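Local coordinates for archeaosine synthase QueF-Like (Pyrobaculum calidifontis, PDB 5K0P), which converts the nitrile of preQ0-modified tRNA into the formamidine of archaeosine with free ammonium, the last step in making this archaeal nucleoside, at residues Ala41-Ile45 against Glu46-Lys50; Asp53-Arg56 against Gly57-Ile60; Ile60-Glu63 against Glu64-Val67; Lys87-Ile91 against Gly92-Glu96. All blocks are in the same frame, centred on the assembly; numbering follows the deposited sequence.

How the interactions relate
All four contacts are local and follow one another along the chain, interactions 2 and 3 meeting at Ile60. Interactions 1 and 3 are first turns of the two helices, 45-53 and 62-77, each mixing buried apolar side chains with glutamates on the outer side. Interaction 2 is the loop between those helices, made of beta turns; its Tyr55 CG rests 3.6 Å from Leu65 CD1 of interaction 3. Interaction 4 is a surface contact, the end of the hairpin of strands 81-90 and 93-102, held by paired backbone bonds. It meets interaction 3 where His62 ND1 and Ser88 OG lie 2.8 Å apart, a probable hydrogen bond, while interaction 1 lies across the chain's centre from both.

Interaction 1 of 4, residues Ala41-Ile45 against Glu46-Lys50; sequences AVLAI and EEFKK
Leu43 and Phe48 pack across the N-terminal end of helix 45-53, with Ala44 as N-cap. The tight side is apolar: Leu43 CD2 sits 3.7 Å from Phe48 CB, the two side chains crossing at about a right angle. Phe48 has CG anti to its backbone N (chi1 174°), which leads the ring away from the loop and onto Leu13 and Thr15 of strand 10-20 and Val34 of strand 27-37. Leu43 also packs on Ala76 and Val77 of helix 62-77. The first helical bonds close this turn, Phe48 N to Ala44 O and Lys49 N to Ile45 O, both 2.9 Å and nearly straight. The outer side is looser and polar. Glu47 reaches back in an extended chain, its OE1 3.9 Å from Leu43 CD1, and is tied to the loop through a water. Glu46 bends at chi2 (87°), and its OE2 bonds Tyr90 OH of a neighbouring subunit. Leu43 to Glu46 belong to the substrate site shared between adjacent subunits, so this helix start helps to build that pocket. The bridging water accepts from Ala44 N at 2.9 Å and donates to Glu47 OE1 at 2.7 Å.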
loop_
_atom_site.group_PDB
_atom_site.type_symbol
_atom_site.label_atom_id
_atom_site.label_comp_id
_atom_site.label_asym_id
_atom_site.label_seq_id
_atom_site.Cartn_x
_atom_site.Cartn_y
_atom_site.Cartn_z
ATOM N N ALA A 41 18.458 -32.280 4.533
ATOM C CA ALA A 41 17.132 -32.464 5.050
ATOM C C ALA A 41 16.424 -31.119 5.005
ATOM O O ALA A 41 16.956 -30.052 5.459
ATOM C CB ALA A 41 17.166 -33.030 6.468
ATOM N N VAL A 42 15.249 -31.179 4.386
ATOM C CA VAL A 42 14.271 -30.126 4.391
ATOM C C VAL A 42 13.299 -30.394 5.530
ATOM O O VAL A 42 12.831 -31.540 5.713
ATOM C CB VAL A 42 13.520 -30.030 3.036
ATOM C CG1 VAL A 42 12.241 -29.196 3.154
ATOM C CG2 VAL A 42 14.483 -29.447 2.027
ATOM N N LEU A 43 13.033 -29.347 6.299
ATOM C CA LEU A 43 12.026 -29.409 7.372
ATOM C C LEU A 43 10.600 -29.464 6.751
ATOM O O LEU A 43 10.203 -28.560 6.023
ATOM C CB LEU A 43 12.173 -28.203 8.275
ATOM C CG LEU A 43 11.177 -28.152 9.453
ATOM C CD1 LEU A 43 11.434 -29.364 10.331
ATOM C CD2 LEU A 43 11.288 -26.898 10.283
ATOM N N ALA A 44 9.871 -30.553 7.023
ATOM C CA ALA A 44 8.511 -30.687 6.493
ATOM C C ALA A 44 7.678 -29.573 7.073
ATOM O O ALA A 44 7.806 -29.247 8.253
ATOM C CB ALA A 44 7.871 -32.036 6.863
ATOM N N ILE A 45 6.802 -29.005 6.238
ATOM C CA ILE A 45 6.027 -27.896 6.689
ATOM C C ILE A 45 5.168 -28.314 7.845
ATOM O O ILE A 45 4.913 -27.538 8.772
ATOM C CB ILE A 45 5.127 -27.386 5.587
ATOM C CG1 ILE A 45 5.923 -26.952 4.367
ATOM C CG2 ILE A 45 4.331 -26.207 6.096
ATOM C CD1 ILE A 45 7.016 -25.987 4.722
ATOM N N GLU A 46 4.695 -29.535 7.791
ATOM C CA GLU A 46 3.746 -30.066 8.789
ATOM C C GLU A 46 4.506 -30.112 10.084
ATOM O O GLU A 46 3.921 -29.783 11.074
ATOM C CB GLU A 46 3.209 -31.481 8.433
ATOM C CG GLU A 46 2.329 -31.580 7.181
ATOM C CD GLU A 46 3.076 -31.794 5.815
ATOM O OE1 GLU A 46 4.243 -31.291 5.579
ATOM O OE2 GLU A 46 2.439 -32.440 4.916
ATOM N N GLU A 47 5.795 -30.484 10.064
ATOM C CA GLU A 47 6.615 -30.579 11.284
ATOM C C GLU A 47 6.887 -29.191 11.825
ATOM O O GLU A 47 6.740 -28.962 13.039
ATOM C CB GLU A 47 7.897 -31.345 11.038
ATOM C CG GLU A 47 8.564 -31.762 12.329
ATOM C CD GLU A 47 9.923 -32.507 12.211
ATOM O OE1 GLU A 47 10.323 -33.044 11.144
ATOM O OE2 GLU A 47 10.614 -32.579 13.250
ATOM N N PHE A 48 7.221 -28.247 10.939
ATOM C CA PHE A 48 7.287 -26.845 11.367
ATOM C C PHE A 48 6.006 -26.284 12.094
ATOM O O PHE A 48 6.108 -25.711 13.181
ATOM C CB PHE A 48 7.698 -25.936 10.186
ATOM C CG PHE A 48 7.658 -24.501 10.516
ATOM C CD1 PHE A 48 8.600 -23.948 11.439
ATOM C CD2 PHE A 48 6.670 -23.669 9.981
ATOM C CE1 PHE A 48 8.583 -22.605 11.730
ATOM C CE2 PHE A 48 6.695 -22.321 10.295
ATOM C CZ PHE A 48 7.644 -21.798 11.149
ATOM N N LYS A 49 4.836 -26.455 11.475
ATOM C CA LYS A 49 3.622 -25.998 12.072
ATOM C C LYS A 49 3.356 -26.668 13.469
ATOM O O LYS A 49 2.894 -26.035 14.387
ATOM C CB LYS A 49 2.500 -26.328 11.186
ATOM C CG LYS A 49 1.188 -26.022 11.843
ATOM C CD LYS A 49 0.096 -26.168 10.823
ATOM C CE LYS A 49 -1.093 -25.225 11.045
ATOM N NZ LYS A 49 -1.683 -25.189 12.395
ATOM N N LYS A 50 3.612 -27.955 13.603
ATOM C CA LYS A 50 3.521 -28.601 14.977
ATOM C C LYS A 50 4.517 -27.908 15.997
ATOM O O LYS A 50 4.208 -27.699 17.184
ATOM C CB LYS A 50 3.757 -30.146 14.975
ATOM C CG LYS A 50 2.977 -31.028 14.006
ATOM C CD LYS A 50 1.410 -30.992 14.032
ATOM C CE LYS A 50 0.604 -30.053 13.015
ATOM N NZ LYS A 50 0.967 -29.870 11.515
HETATM O O HOH W 1 10.761 -32.813 8.531
#

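Interaction 2 of 4, residues Asp53-Arg56 against Gly57-Ile60; sequences DSYR and GREI
Tyr55 and Arg58 lie side by side, pointing the same way, at the two ends of a type II beta turn that follows a type I turn from Asp53 to Arg56. The turn is closed by Arg58 N giving a hydrogen bond to Tyr55 O at 2.8 Å. Gly57 takes a positive phi of 74° here, and a CB on it would clash with Arg56 O. The Tyr55 ring and the Arg58 guanidinium are tilted 35° apart, with Arg58 NH1 3.8 Å from Tyr55 CE1. Arg58 gets there by a fully extended chain, its CG anti to the backbone N (chi1 180°). Ile60 closes the group from another direction: its CD1 lies 3.6 Å above one face of the guanidinium, toward the rim, and 4.1 Å from Tyr55 CE1. One face of the tyrosine ring carries Ser54 OG over its centre. Beyond these residues, Tyr55 OH bonds Asp68, and the ring packs on Leu65 and Leu69 of helix 62-77, fastening the connection between the two helices to the second of them. A water completes the polar side, lying in the plane of the guanidinium at its edge, accepting from Arg58 NH1 at 2.8 Å and donating to Ser54 OG at 3.0 Å.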
loop_
_atom_site.group_PDB
_atom_site.type_symbol
_atom_site.label_atom_id
_atom_site.label_comp_id
_atom_site.label_asym_id
_atom_site.label_seq_id
_atom_site.Cartn_x
_atom_site.Cartn_y
_atom_site.Cartn_z
ATOM N N ASP A 53 2.818 -24.639 16.886
ATOM C CA ASP A 53 1.632 -24.865 17.701
ATOM C C ASP A 53 1.958 -25.438 19.069
ATOM O O ASP A 53 1.129 -25.380 19.928
ATOM C CB ASP A 53 0.624 -25.782 17.000
ATOM C CG ASP A 53 -0.040 -25.103 15.817
ATOM O OD1 ASP A 53 0.011 -23.881 15.747
ATOM O OD2 ASP A 53 -0.566 -25.748 14.911
ATOM N N SER A 54 3.148 -25.997 19.260
ATOM C CA SER A 54 3.455 -26.566 20.566
ATOM C C SER A 54 3.369 -25.568 21.678
ATOM O O SER A 54 3.229 -25.970 22.825
ATOM C CB SER A 54 4.834 -27.244 20.598
ATOM O OG SER A 54 5.890 -26.302 20.442
ATOM N N TYR A 55 3.513 -24.283 21.371
ATOM C CA TYR A 55 3.567 -23.215 22.390
ATOM C C TYR A 55 2.163 -22.747 22.865
ATOM O O TYR A 55 2.040 -21.979 23.825
ATOM C CB TYR A 55 4.402 -22.006 21.875
ATOM C CG TYR A 55 5.822 -22.360 21.539
ATOM C CD1 TYR A 55 6.737 -22.584 22.519
ATOM C CD2 TYR A 55 6.255 -22.455 20.198
ATOM C CE1 TYR A 55 8.047 -22.984 22.190
ATOM C CE2 TYR A 55 7.511 -22.879 19.871
ATOM C CZ TYR A 55 8.437 -23.114 20.851
ATOM O OH TYR A 55 9.747 -23.497 20.482
ATOM N N ARG A 56 1.116 -23.212 22.185
ATOM C CA ARG A 56 -0.244 -22.827 22.542
ATOM C C ARG A 56 -0.435 -23.303 23.985
ATOM O O ARG A 56 -0.064 -24.394 24.337
ATOM C CB ARG A 56 -1.285 -23.515 21.673
ATOM C CG ARG A 56 -1.388 -23.031 20.211
ATOM C CD ARG A 56 -2.321 -23.901 19.375
ATOM N NE ARG A 56 -3.695 -23.535 19.641
ATOM C CZ ARG A 56 -4.277 -22.405 19.313
ATOM N NH1 ARG A 56 -3.634 -21.502 18.594
ATOM N NH2 ARG A 56 -5.565 -22.187 19.657
ATOM N N GLY A 57 -0.943 -22.440 24.803
ATOM C CA GLY A 57 -1.106 -22.733 26.213
ATOM C C GLY A 57 0.127 -22.749 27.067
ATOM O O GLY A 57 -0.032 -22.942 28.241
ATOM N N ARG A 58 1.312 -22.498 26.502
ATOM C CA ARG A 58 2.548 -22.590 27.272
ATOM C C ARG A 58 2.987 -21.173 27.661
ATOM O O ARG A 58 2.973 -20.221 26.865
ATOM C CB ARG A 58 3.602 -23.309 26.441
ATOM C CG ARG A 58 4.965 -23.467 27.147
ATOM C CD ARG A 58 6.005 -24.314 26.344
ATOM N NE ARG A 58 7.383 -24.052 26.801
ATOM C CZ ARG A 58 8.507 -24.520 26.259
ATOM N NH1 ARG A 58 8.492 -25.253 25.165
ATOM N NH2 ARG A 58 9.690 -24.214 26.807
ATOM N N GLU A 59 3.357 -21.030 28.905
ATOM C CA GLU A 59 3.852 -19.760 29.441
ATOM C C GLU A 59 5.305 -19.677 29.099
ATOM O O GLU A 59 6.117 -20.464 29.564
ATOM C CB GLU A 59 3.689 -19.649 31.002
ATOM C CG GLU A 59 2.225 -19.433 31.420
ATOM C CD GLU A 59 1.999 -19.073 32.882
ATOM O OE1 GLU A 59 2.976 -18.678 33.612
ATOM O OE2 GLU A 59 0.778 -19.192 33.279
ATOM N N ILE A 60 5.640 -18.705 28.291
ATOM C CA ILE A 60 7.007 -18.589 27.822
ATOM C C ILE A 60 7.189 -17.214 27.264
ATOM O O ILE A 60 6.330 -16.777 26.523
ATOM C CB ILE A 60 7.331 -19.647 26.745
ATOM C CG1 ILE A 60 8.820 -19.546 26.324
ATOM C CG2 ILE A 60 6.392 -19.619 25.517
ATOM C CD1 ILE A 60 9.223 -20.714 25.447
HETATM O O HOH W 2 6.560 -26.121 23.351
#

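Interaction 3 of 4, residues Ile60-Glu63 against Glu64-Val67; sequences ILHE and ELAV
Glu64 turns back over Leu61, the N-cap residue of helix 62-77, and its OE1 accepts from Leu61 N at 3.3 Å, met from above the carboxylate plane. Leu61 O receives Glu64 N and Leu65 N, both at 2.9 Å, the second nearly straight. Only the glutamate half of a capping box is present, since leucine has no side-chain acceptor to return the bond. The carboxylate crosses Leu61 obliquely, Glu64 OE2 3.7 Å from Leu61 CD1. Ile60 slides past Glu64 in the opposite direction, Ile60 CG1 3.7 Å from Glu64 OE1, and crosses Leu65 at about a right angle with Ile60 CD1 3.7 Å from Leu65 N. CG1 is anti to the backbone N (chi1 -177°), which carries CD1 under the first turn. An alanine here would remove CG1, CG2 and CD1 and is likely to open a gap beside Leu65 and leave the Glu64 carboxylate freer to turn. His62 and Leu65 lie side by side, His62 CD2 4.1 Å from Leu65 CD1. The imidazole is held by hydrogen bonds at both nitrogens, ND1 with Ser88 OG and NE2 with Ser19 OG, and it lies against Asp28; His62 and Glu63 belong to the substrate site shared between two adjacent subunits. The helix start thus rests on the sheet, Leu65 against Phe30 of strand 27-37 and Val86 of strand 81-90, while Glu63 packs on Val42 of a neighbouring subunit.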
loop_
_atom_site.group_PDB
_atom_site.type_symbol
_atom_site.label_atom_id
_atom_site.label_comp_id
_atom_site.label_asym_id
_atom_site.label_seq_id
_atom_site.Cartn_x
_atom_site.Cartn_y
_atom_site.Cartn_z
ATOM N N ILE A 60 5.640 -18.705 28.291
ATOM C CA ILE A 60 7.007 -18.589 27.822
ATOM C C ILE A 60 7.189 -17.214 27.264
ATOM O O ILE A 60 6.330 -16.777 26.523
ATOM C CB ILE A 60 7.331 -19.647 26.745
ATOM C CG1 ILE A 60 8.820 -19.546 26.324
ATOM C CG2 ILE A 60 6.392 -19.619 25.517
ATOM C CD1 ILE A 60 9.223 -20.714 25.447
ATOM N N LEU A 61 8.259 -16.523 27.625
ATOM C CA LEU A 61 8.518 -15.182 27.030
ATOM C C LEU A 61 8.886 -15.310 25.531
ATOM O O LEU A 61 9.516 -16.313 25.142
ATOM C CB LEU A 61 9.706 -14.509 27.718
ATOM C CG LEU A 61 9.484 -14.222 29.165
ATOM C CD1 LEU A 61 10.822 -13.851 29.759
ATOM C CD2 LEU A 61 8.436 -13.134 29.388
ATOM N N HIS A 62 8.472 -14.351 24.686
ATOM C CA HIS A 62 8.874 -14.457 23.264
ATOM C C HIS A 62 10.402 -14.477 23.018
ATOM O O HIS A 62 10.876 -15.136 22.065
ATOM C CB HIS A 62 8.102 -13.482 22.337
ATOM C CG HIS A 62 6.622 -13.798 22.253
ATOM N ND1 HIS A 62 5.676 -12.920 21.753
ATOM C CD2 HIS A 62 5.933 -14.904 22.655
ATOM C CE1 HIS A 62 4.476 -13.477 21.825
ATOM N NE2 HIS A 62 4.606 -14.681 22.389
ATOM N N GLU A 63 11.151 -13.819 23.891
ATOM C CA GLU A 63 12.594 -13.866 23.802
ATOM C C GLU A 63 13.113 -15.293 23.934
ATOM O O GLU A 63 14.122 -15.614 23.315
ATOM C CB GLU A 63 13.276 -12.922 24.839
ATOM C CG GLU A 63 13.113 -13.379 26.288
ATOM C CD GLU A 63 13.341 -12.302 27.383
ATOM O OE1 GLU A 63 14.243 -12.509 28.273
ATOM O OE2 GLU A 63 12.601 -11.289 27.423
ATOM N N GLU A 64 12.430 -16.138 24.734
ATOM C CA GLU A 64 12.801 -17.545 24.962
ATOM C C GLU A 64 12.255 -18.409 23.876
ATOM O O GLU A 64 12.890 -19.358 23.436
ATOM C CB GLU A 64 12.267 -18.068 26.310
ATOM C CG GLU A 64 12.949 -17.431 27.466
ATOM C CD GLU A 64 12.138 -17.523 28.780
ATOM O OE1 GLU A 64 10.938 -17.975 28.874
ATOM O OE2 GLU A 64 12.717 -17.081 29.752
ATOM N N LEU A 65 11.020 -18.125 23.515
ATOM C CA LEU A 65 10.392 -18.820 22.404
ATOM C C LEU A 65 11.244 -18.766 21.151
ATOM O O LEU A 65 11.463 -19.825 20.560
ATOM C CB LEU A 65 8.964 -18.287 22.140
ATOM C CG LEU A 65 8.064 -19.150 21.196
ATOM C CD1 LEU A 65 6.583 -18.795 21.487
ATOM C CD2 LEU A 65 8.413 -18.948 19.702
ATOM N N ALA A 66 11.730 -17.577 20.735
ATOM C CA ALA A 66 12.546 -17.529 19.495
ATOM C C ALA A 66 13.748 -18.471 19.546
ATOM O O ALA A 66 14.041 -19.237 18.566
ATOM C CB ALA A 66 13.033 -16.070 19.192
ATOM N N VAL A 67 14.402 -18.459 20.707
ATOM C CA VAL A 67 15.577 -19.299 20.945
ATOM C C VAL A 67 15.199 -20.801 21.025
ATOM O O VAL A 67 15.847 -21.646 20.438
ATOM C CB VAL A 67 16.350 -18.835 22.175
ATOM C CG1 VAL A 67 17.492 -19.748 22.410
ATOM C CG2 VAL A 67 16.833 -17.413 21.976
#

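Interaction 4 of 4, residues Lys87-Ile91 against Gly92-Glu96; sequences KSYYI and GVEVE
Tyr89 folds over the tip of a beta hairpin closed by a two-residue type I' turn, its ring reaching across to Gly92 and Glu94. Ser88 and Val95 exchange N-H...O bonds, 2.9 Å from Ser88 N to Val95 O and 2.8 Å from Val95 N to Ser88 O, and Tyr90 and Val93 do the same round the turn. Ile91 and Gly92 both have positive phi there, and a CB on Gly92 would clash with Ile91 O. CA-H...O contacts add to these bonds, Tyr89 CA lying 3.2 Å from Val93 O; Lys87 CA meets Val95 O likewise.

Apolar packing is led by Tyr89, whose CG is anti to the backbone N (chi1 -172°), turning the ring across the partner strand: Tyr89 CE1 comes 3.6 Å from Gly92 C and Tyr89 CD1 3.7 Å from Glu94 CG. A serine in its place would probably leave the Gly92 backbone and Glu94 CG without the ring's cover. At the turn, Ile91 CG2 sits 3.8 Å over the centre of the Tyr90 ring.

The charged pair is looser. Lys87 and Glu96 run side by side, CG to CG 3.8 Å, but Lys87 NZ stays 4.2 Å from Glu96 OE2, beyond a salt bridge; Glu96 OE1 instead pairs with Arg12 of a neighbouring subunit.

Within the chain, Ser88 faces the start of helix 62-77, and Tyr90 packs on the catalytic Cys21. Strand 93-102 is outermost within this chain, and Glu94 to Glu96 pair antiparallel with a strand of that same neighbouring subunit, continuing the sheet across the interface as in the tunnel fold.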
loop_
_atom_site.group_PDB
_atom_site.type_symbol
_atom_site.label_atom_id
_atom_site.label_comp_id
_atom_site.label_asym_id
_atom_site.label_seq_id
_atom_site.Cartn_x
_atom_site.Cartn_y
_atom_site.Cartn_z
ATOM N N LYS A 87 7.585 -11.843 16.157
ATOM C CA LYS A 87 7.053 -10.480 16.160
ATOM C C LYS A 87 5.760 -10.510 16.935
ATOM O O LYS A 87 4.917 -11.335 16.643
ATOM C CB LYS A 87 6.751 -9.926 14.704
ATOM C CG LYS A 87 7.944 -10.062 13.760
ATOM C CD LYS A 87 7.808 -9.385 12.354
ATOM C CE LYS A 87 9.054 -9.672 11.493
ATOM N NZ LYS A 87 8.888 -9.082 10.131
ATOM N N SER A 88 5.639 -9.670 17.956
ATOM C CA SER A 88 4.459 -9.539 18.727
ATOM C C SER A 88 4.307 -8.085 19.166
ATOM O O SER A 88 5.163 -7.209 18.830
ATOM C CB SER A 88 4.504 -10.483 19.941
ATOM O OG SER A 88 5.789 -10.411 20.567
ATOM N N TYR A 89 3.224 -7.849 19.909
ATOM C CA TYR A 89 2.763 -6.527 20.256
ATOM C C TYR A 89 2.316 -6.608 21.707
ATOM O O TYR A 89 1.432 -7.407 22.062
ATOM C CB TYR A 89 1.619 -6.152 19.307
ATOM C CG TYR A 89 1.166 -4.737 19.427
ATOM C CD1 TYR A 89 2.071 -3.705 19.271
ATOM C CD2 TYR A 89 -0.183 -4.406 19.649
ATOM C CE1 TYR A 89 1.683 -2.385 19.356
ATOM C CE2 TYR A 89 -0.585 -3.074 19.735
ATOM C CZ TYR A 89 0.367 -2.073 19.584
ATOM O OH TYR A 89 0.075 -0.768 19.647
ATOM N N TYR A 90 2.985 -5.848 22.569
ATOM C CA TYR A 90 2.813 -5.935 24.008
ATOM C C TYR A 90 2.851 -4.519 24.575
ATOM O O TYR A 90 3.763 -3.756 24.232
ATOM C CB TYR A 90 3.969 -6.754 24.661
ATOM C CG TYR A 90 3.728 -6.995 26.174
ATOM C CD1 TYR A 90 2.519 -7.599 26.626
ATOM C CD2 TYR A 90 4.677 -6.632 27.144
ATOM C CE1 TYR A 90 2.276 -7.840 27.993
ATOM C CE2 TYR A 90 4.458 -6.870 28.510
ATOM C CZ TYR A 90 3.262 -7.467 28.952
ATOM O OH TYR A 90 3.034 -7.711 30.309
ATOM N N ILE A 91 1.884 -4.170 25.427
ATOM C CA ILE A 91 1.788 -2.846 26.027
ATOM C C ILE A 91 2.079 -1.720 25.074
ATOM O O ILE A 91 2.700 -0.775 25.438
ATOM C CB ILE A 91 2.579 -2.765 27.346
ATOM C CG1 ILE A 91 4.111 -2.927 27.186
ATOM C CG2 ILE A 91 1.968 -3.834 28.309
ATOM C CD1 ILE A 91 4.883 -2.753 28.540
ATOM N N GLY A 92 1.578 -1.824 23.842
ATOM C CA GLY A 92 1.755 -0.742 22.861
ATOM C C GLY A 92 3.091 -0.678 22.150
ATOM O O GLY A 92 3.371 0.357 21.436
ATOM N N VAL A 93 3.898 -1.729 22.352
ATOM C CA VAL A 93 5.222 -1.855 21.787
ATOM C C VAL A 93 5.213 -3.029 20.776
ATOM O O VAL A 93 4.801 -4.201 21.118
ATOM C CB VAL A 93 6.310 -2.134 22.883
ATOM C CG1 VAL A 93 7.677 -2.259 22.255
ATOM C CG2 VAL A 93 6.394 -1.045 23.946
ATOM N N GLU A 94 5.622 -2.711 19.533
ATOM C CA GLU A 94 5.917 -3.689 18.546
ATOM C C GLU A 94 7.335 -4.250 18.854
ATOM O O GLU A 94 8.342 -3.507 18.884
ATOM C CB GLU A 94 5.887 -3.077 17.149
ATOM C CG GLU A 94 4.522 -2.525 16.794
ATOM C CD GLU A 94 4.519 -1.873 15.447
ATOM O OE1 GLU A 94 4.835 -2.596 14.446
ATOM O OE2 GLU A 94 4.180 -0.658 15.399
ATOM N N VAL A 95 7.365 -5.570 19.032
ATOM C CA VAL A 95 8.576 -6.283 19.419
ATOM C C VAL A 95 8.961 -7.268 18.369
ATOM O O VAL A 95 8.068 -8.005 17.894
ATOM C CB VAL A 95 8.382 -7.023 20.790
ATOM C CG1 VAL A 95 9.697 -7.587 21.197
ATOM C CG2 VAL A 95 7.908 -6.079 21.876
ATOM N N GLU A 96 10.247 -7.341 18.037
ATOM C CA GLU A 96 10.805 -8.408 17.201
ATOM C C GLU A 96 12.012 -8.943 17.865
ATOM O O GLU A 96 12.916 -8.210 18.272
ATOM C CB GLU A 96 11.235 -7.986 15.789
ATOM C CG GLU A 96 10.132 -7.270 15.026
ATOM C CD GLU A 96 10.551 -6.896 13.613
ATOM O OE1 GLU A 96 11.669 -7.297 13.140
ATOM O OE2 GLU A 96 9.727 -6.180 13.045
#